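Local coordinates for protein 4-hydroxy-tetrahydrodipicolinate synthase (Aquifex aeolicus, PDB 2EHH) that probably catalyses the condensation of pyruvate with aspartate beta-semialdehyde to 4-hydroxy-tetrahydrodipicolinate, a step of lysine biosynthesis, through a Schiff-base intermediate, at residues 256-261 with 279-284; 145-150 with 160-165. All blocks are in the same frame, centred on the assembly; numbering follows the deposited sequence.

Interaction 1. Residues 256-261 with 279-284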
# COMPACT_ATOMS: atom_id res chain seq x y z
N CYS A 256 -22.91 -17.62 14.50
CA CYS A 256 -23.34 -18.03 15.83
C CYS A 256 -24.87 -17.95 15.91
O CYS A 256 -25.50 -18.77 16.58
CB CYS A 256 -22.71 -17.15 16.91
SG CYS A 256 -20.92 -17.36 17.07
N TRP A 257 -25.45 -16.97 15.24
CA TRP A 257 -26.90 -16.82 15.23
C TRP A 257 -27.51 -18.02 14.53
O TRP A 257 -28.50 -18.58 14.99
CB TRP A 257 -27.32 -15.54 14.49
CG TRP A 257 -28.75 -15.55 14.05
CD1 TRP A 257 -29.86 -15.44 14.85
CD2 TRP A 257 -29.23 -15.69 12.71
NE1 TRP A 257 -31.00 -15.50 14.08
CE2 TRP A 257 -30.65 -15.66 12.76
CE3 TRP A 257 -28.61 -15.85 11.46
CZ2 TRP A 257 -31.45 -15.77 11.62
CZ3 TRP A 257 -29.40 -15.96 10.32
CH2 TRP A 257 -30.81 -15.92 10.41
N MET A 258 -26.89 -18.42 13.42
CA MET A 258 -27.36 -19.57 12.65
C MET A 258 -27.31 -20.84 13.49
O MET A 258 -28.12 -21.75 13.32
CB MET A 258 -26.52 -19.75 11.39
CG MET A 258 -26.66 -18.62 10.39
SD MET A 258 -25.77 -18.96 8.86
CE MET A 258 -26.33 -17.58 7.85
N LEU A 259 -26.34 -20.91 14.40
CA LEU A 259 -26.20 -22.06 15.28
C LEU A 259 -27.05 -21.90 16.53
O LEU A 259 -26.98 -22.72 17.44
CB LEU A 259 -24.73 -22.25 15.67
CG LEU A 259 -23.87 -22.97 14.63
CD1 LEU A 259 -22.68 -22.10 14.25
CD2 LEU A 259 -23.41 -24.30 15.20
N GLY A 260 -27.85 -20.84 16.56
CA GLY A 260 -28.72 -20.58 17.69
C GLY A 260 -28.03 -20.19 18.98
O GLY A 260 -28.57 -20.40 20.07
N MET A 261 -26.85 -19.59 18.87
CA MET A 261 -26.08 -19.20 20.04
C MET A 261 -26.30 -17.75 20.47
O MET A 261 -25.85 -17.33 21.54
CB MET A 261 -24.59 -19.44 19.78
CG MET A 261 -24.33 -20.79 19.16
SD MET A 261 -22.60 -21.08 18.85
CE MET A 261 -22.15 -21.78 20.42
N ASN A 279 -25.97 -15.92 2.57
CA ASN A 279 -26.28 -17.24 2.00
C ASN A 279 -25.00 -18.02 1.73
O ASN A 279 -24.97 -19.24 1.86
CB ASN A 279 -27.09 -17.10 0.71
CG ASN A 279 -28.57 -16.88 0.97
OD1 ASN A 279 -29.18 -17.58 1.78
ND2 ASN A 279 -29.16 -15.92 0.27
N LYS A 280 -23.95 -17.31 1.34
CA LYS A 280 -22.66 -17.95 1.08
C LYS A 280 -22.18 -18.55 2.40
O LYS A 280 -21.69 -19.67 2.45
CB LYS A 280 -21.65 -16.92 0.57
CG LYS A 280 -20.31 -17.50 0.16
CD LYS A 280 -20.41 -18.30 -1.14
CE LYS A 280 -19.06 -18.89 -1.54
NZ LYS A 280 -18.49 -19.74 -0.45
N LEU A 281 -22.34 -17.78 3.47
CA LEU A 281 -21.93 -18.24 4.79
C LEU A 281 -22.70 -19.50 5.18
O LEU A 281 -22.11 -20.49 5.60
CB LEU A 281 -22.16 -17.16 5.84
CG LEU A 281 -21.94 -17.58 7.30
CD1 LEU A 281 -20.49 -18.01 7.50
CD2 LEU A 281 -22.28 -16.41 8.22
N ARG A 282 -24.02 -19.45 5.05
CA ARG A 282 -24.85 -20.60 5.40
C ARG A 282 -24.40 -21.84 4.64
O ARG A 282 -24.29 -22.92 5.22
CB ARG A 282 -26.33 -20.32 5.11
CG ARG A 282 -27.26 -21.48 5.47
CD ARG A 282 -28.70 -21.17 5.10
NE ARG A 282 -29.21 -20.03 5.85
CZ ARG A 282 -29.56 -20.07 7.13
NH1 ARG A 282 -29.46 -21.21 7.81
NH2 ARG A 282 -30.01 -18.98 7.73
N GLU A 283 -24.13 -21.68 3.35
CA GLU A 283 -23.69 -22.81 2.54
C GLU A 283 -22.37 -23.38 3.02
O GLU A 283 -22.17 -24.60 2.99
CB GLU A 283 -23.60 -22.42 1.06
CG GLU A 283 -24.96 -22.32 0.39
CD GLU A 283 -25.86 -23.50 0.74
OE1 GLU A 283 -25.45 -24.66 0.52
OE2 GLU A 283 -26.98 -23.27 1.25
N VAL A 284 -21.46 -22.52 3.46
CA VAL A 284 -20.17 -23.02 3.94
C VAL A 284 -20.38 -23.81 5.24
O VAL A 284 -19.85 -24.91 5.40
CB VAL A 284 -19.17 -21.87 4.19
CG1 VAL A 284 -17.92 -22.40 4.87
CG2 VAL A 284 -18.80 -21.21 2.87
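Met258, at the end of helix 250-258, reaches across to Arg282 and Leu281 on helix 275-287, joining two helices of the C-terminal helical region that follows the eight-stranded (beta/alpha) barrel. Met258 and Arg282 supply most of the 183 Å² buried here, and their CA atoms, 7.7 Å apart, are the nearest CA pair of the two segments. The methionine runs straight out from its helix: beyond CG the chain is extended, with chi2 -175° and chi3 172°, which carries the thioether over the facing backbone. SD lies 3.9 Å from Arg282 CA, and CE is the same 3.9 Å from Arg282 CB. The methyl group also meets a branch of Leu281, CE to CD2 4.2 Å, an apolar touch.

Arg282 leaves its helix extended and then bends at chi3, which brings the guanidinium back over the methionine tip. CE lies over one face of this flat group, 3.8 Å above its plane and displaced toward the rim. The charged end is thus packed against a thioether while its polar bonds are made to other groups: NH1 forms a salt bridge with the terminal carboxylate of Asn294. The chain terminus also bonds to the end of helix 250-258, since Asn294 ND2 donates to the carbonyl oxygen of Trp257. That helix closes in a Schellman motif, where Gly260 takes a positive phi, its N bonds back to Trp257 O at 2.8 Å, and Met261 N bonds to Cys256 O. The indole of Trp257, which has a cation-pi partner in Lys264, adds a smaller contact with the arginine. Its ring plane and the guanidinium plane stand 77° apart, and Trp257 CZ3 approaches Arg282 NH2 obliquely at 4.0 Å.

Interaction 2. Residues 145-150 with 160-165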
# COMPACT_ATOMS: atom_id res chain seq x y z
N ASP A 145 11.29 -2.76 17.95
CA ASP A 145 12.18 -2.04 18.85
C ASP A 145 11.38 -1.62 20.09
O ASP A 145 11.82 -1.82 21.22
CB ASP A 145 12.73 -0.77 18.19
CG ASP A 145 13.92 -1.04 17.28
OD1 ASP A 145 14.44 -2.17 17.29
OD2 ASP A 145 14.35 -0.10 16.57
N THR A 146 10.20 -1.04 19.87
CA THR A 146 9.36 -0.59 20.97
C THR A 146 8.90 -1.77 21.82
O THR A 146 8.93 -1.71 23.05
CB THR A 146 8.13 0.19 20.44
OG1 THR A 146 8.57 1.34 19.73
CG2 THR A 146 7.23 0.63 21.60
N MET A 147 8.47 -2.85 21.16
CA MET A 147 8.03 -4.04 21.88
C MET A 147 9.16 -4.58 22.74
O MET A 147 8.96 -4.98 23.88
CB MET A 147 7.58 -5.12 20.90
CG MET A 147 6.33 -4.77 20.11
SD MET A 147 5.92 -6.02 18.88
CE MET A 147 5.33 -7.33 19.93
N PHE A 148 10.36 -4.60 22.17
CA PHE A 148 11.54 -5.09 22.88
C PHE A 148 11.78 -4.27 24.15
O PHE A 148 12.01 -4.82 25.23
CB PHE A 148 12.76 -4.99 21.97
CG PHE A 148 14.04 -5.40 22.63
CD1 PHE A 148 14.30 -6.73 22.92
CD2 PHE A 148 14.99 -4.43 22.97
CE1 PHE A 148 15.50 -7.10 23.54
CE2 PHE A 148 16.19 -4.80 23.59
CZ PHE A 148 16.44 -6.14 23.87
N LYS A 149 11.75 -2.95 24.00
CA LYS A 149 11.96 -2.04 25.11
C LYS A 149 10.89 -2.25 26.18
O LYS A 149 11.17 -2.24 27.37
CB LYS A 149 11.93 -0.59 24.61
CG LYS A 149 12.25 0.47 25.66
CD LYS A 149 12.21 1.86 25.05
CE LYS A 149 12.43 2.95 26.09
NZ LYS A 149 13.80 2.94 26.67
N LEU A 150 9.65 -2.46 25.73
CA LEU A 150 8.53 -2.67 26.65
C LEU A 150 8.62 -3.99 27.42
O LEU A 150 8.42 -4.01 28.64
CB LEU A 150 7.22 -2.63 25.88
CG LEU A 150 6.68 -1.23 25.57
CD1 LEU A 150 5.52 -1.32 24.57
CD2 LEU A 150 6.22 -0.58 26.87
N SER A 160 2.01 -10.80 22.69
CA SER A 160 1.44 -9.94 21.66
C SER A 160 0.55 -10.73 20.72
O SER A 160 0.91 -11.82 20.27
CB SER A 160 2.54 -9.26 20.84
OG SER A 160 1.97 -8.42 19.85
N LYS A 161 -0.64 -10.19 20.45
CA LYS A 161 -1.56 -10.81 19.52
C LYS A 161 -1.22 -10.11 18.21
O LYS A 161 -1.45 -8.91 18.06
CB LYS A 161 -3.01 -10.52 19.89
CG LYS A 161 -4.01 -11.05 18.87
CD LYS A 161 -5.44 -10.59 19.18
CE LYS A 161 -6.42 -11.09 18.13
NZ LYS A 161 -7.77 -10.46 18.26
N GLU A 162 -0.68 -10.87 17.26
CA GLU A 162 -0.28 -10.30 15.99
C GLU A 162 -1.21 -10.59 14.82
O GLU A 162 -1.26 -11.71 14.31
CB GLU A 162 1.13 -10.78 15.64
CG GLU A 162 2.24 -10.25 16.55
CD GLU A 162 2.45 -8.75 16.40
OE1 GLU A 162 2.22 -8.22 15.28
OE2 GLU A 162 2.86 -8.10 17.38
N SER A 163 -1.97 -9.57 14.42
CA SER A 163 -2.86 -9.68 13.27
C SER A 163 -2.10 -8.95 12.17
O SER A 163 -2.38 -7.79 11.88
CB SER A 163 -4.20 -8.98 13.53
OG SER A 163 -4.91 -9.62 14.57
N THR A 164 -1.12 -9.65 11.60
CA THR A 164 -0.26 -9.11 10.55
C THR A 164 0.08 -10.22 9.56
O THR A 164 0.28 -11.36 9.96
CB THR A 164 1.08 -8.58 11.13
OG1 THR A 164 2.00 -8.32 10.06
CG2 THR A 164 1.71 -9.62 12.05
N PRO A 165 0.14 -9.90 8.26
CA PRO A 165 0.46 -10.93 7.26
C PRO A 165 1.98 -11.04 7.06
O PRO A 165 2.44 -11.83 6.24
CB PRO A 165 -0.24 -10.41 6.01
CG PRO A 165 -0.02 -8.93 6.13
CD PRO A 165 -0.34 -8.67 7.61
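A chi1 of -66° sets CG of Met147 anti to its carbonyl carbon, and an extended chi2 sends the chain off helix 144-153 toward strand 157-162 before a bend at chi3 (72°) turns the methyl group onto Ser160 and Glu162. The thioether is all that this helical segment offers: CE lies 3.5 Å from Ser160 CB, and 3.6 Å from Glu162 OE2. Glu162 approaches from the opposite direction, its own chain folded at chi2, and its OE2 comes within 4.0 Å of Met147 SD.

This is helix-to-strand packing on the outer side of a (beta/alpha)8 barrel wall. Helix 167-177 completes the surroundings, with Ile173 touching both Met147 and Glu162. Within the strand, Ser160 OG donates a 2.6 Å hydrogen bond to Glu162 OE2, meeting it on the anti side and 34° out of the carboxylate plane. The other carboxylate oxygen, OE1, forms a salt bridge with Arg169 and accepts a hydrogen bond from Asn133 ND2, so both oxygens of the buried carboxylate have polar partners. Lys161, the predicted Schiff-base lysine, lies between Ser160 and Glu162 in sequence; it takes no part in the contact, and its side chain touches Tyr132. No hydrogen bond crosses between the segments: the methionine's methyl group packs against a carboxylate whose charge is probably balanced by Arg169.

Overall arrangement
The two contacts lie on opposite sides of the chain's centre, their own centres 34 Å apart and their nearest atoms about 15 Å apart, and they do not touch. Interaction 2 belongs to the barrel itself and carries the predicted Schiff-base lysine, Lys161, on its strand; the side chain of Ser160 is about 7 Å from that of Tyr132, the predicted proton donor/acceptor. Interaction 1 comes later in the chain, in the C-terminal helices, and lies away from the predicted catalytic and pyruvate-binding residues. In both, a methionine spans from a helix to its partner segment, with no hydrogen bond between the segments.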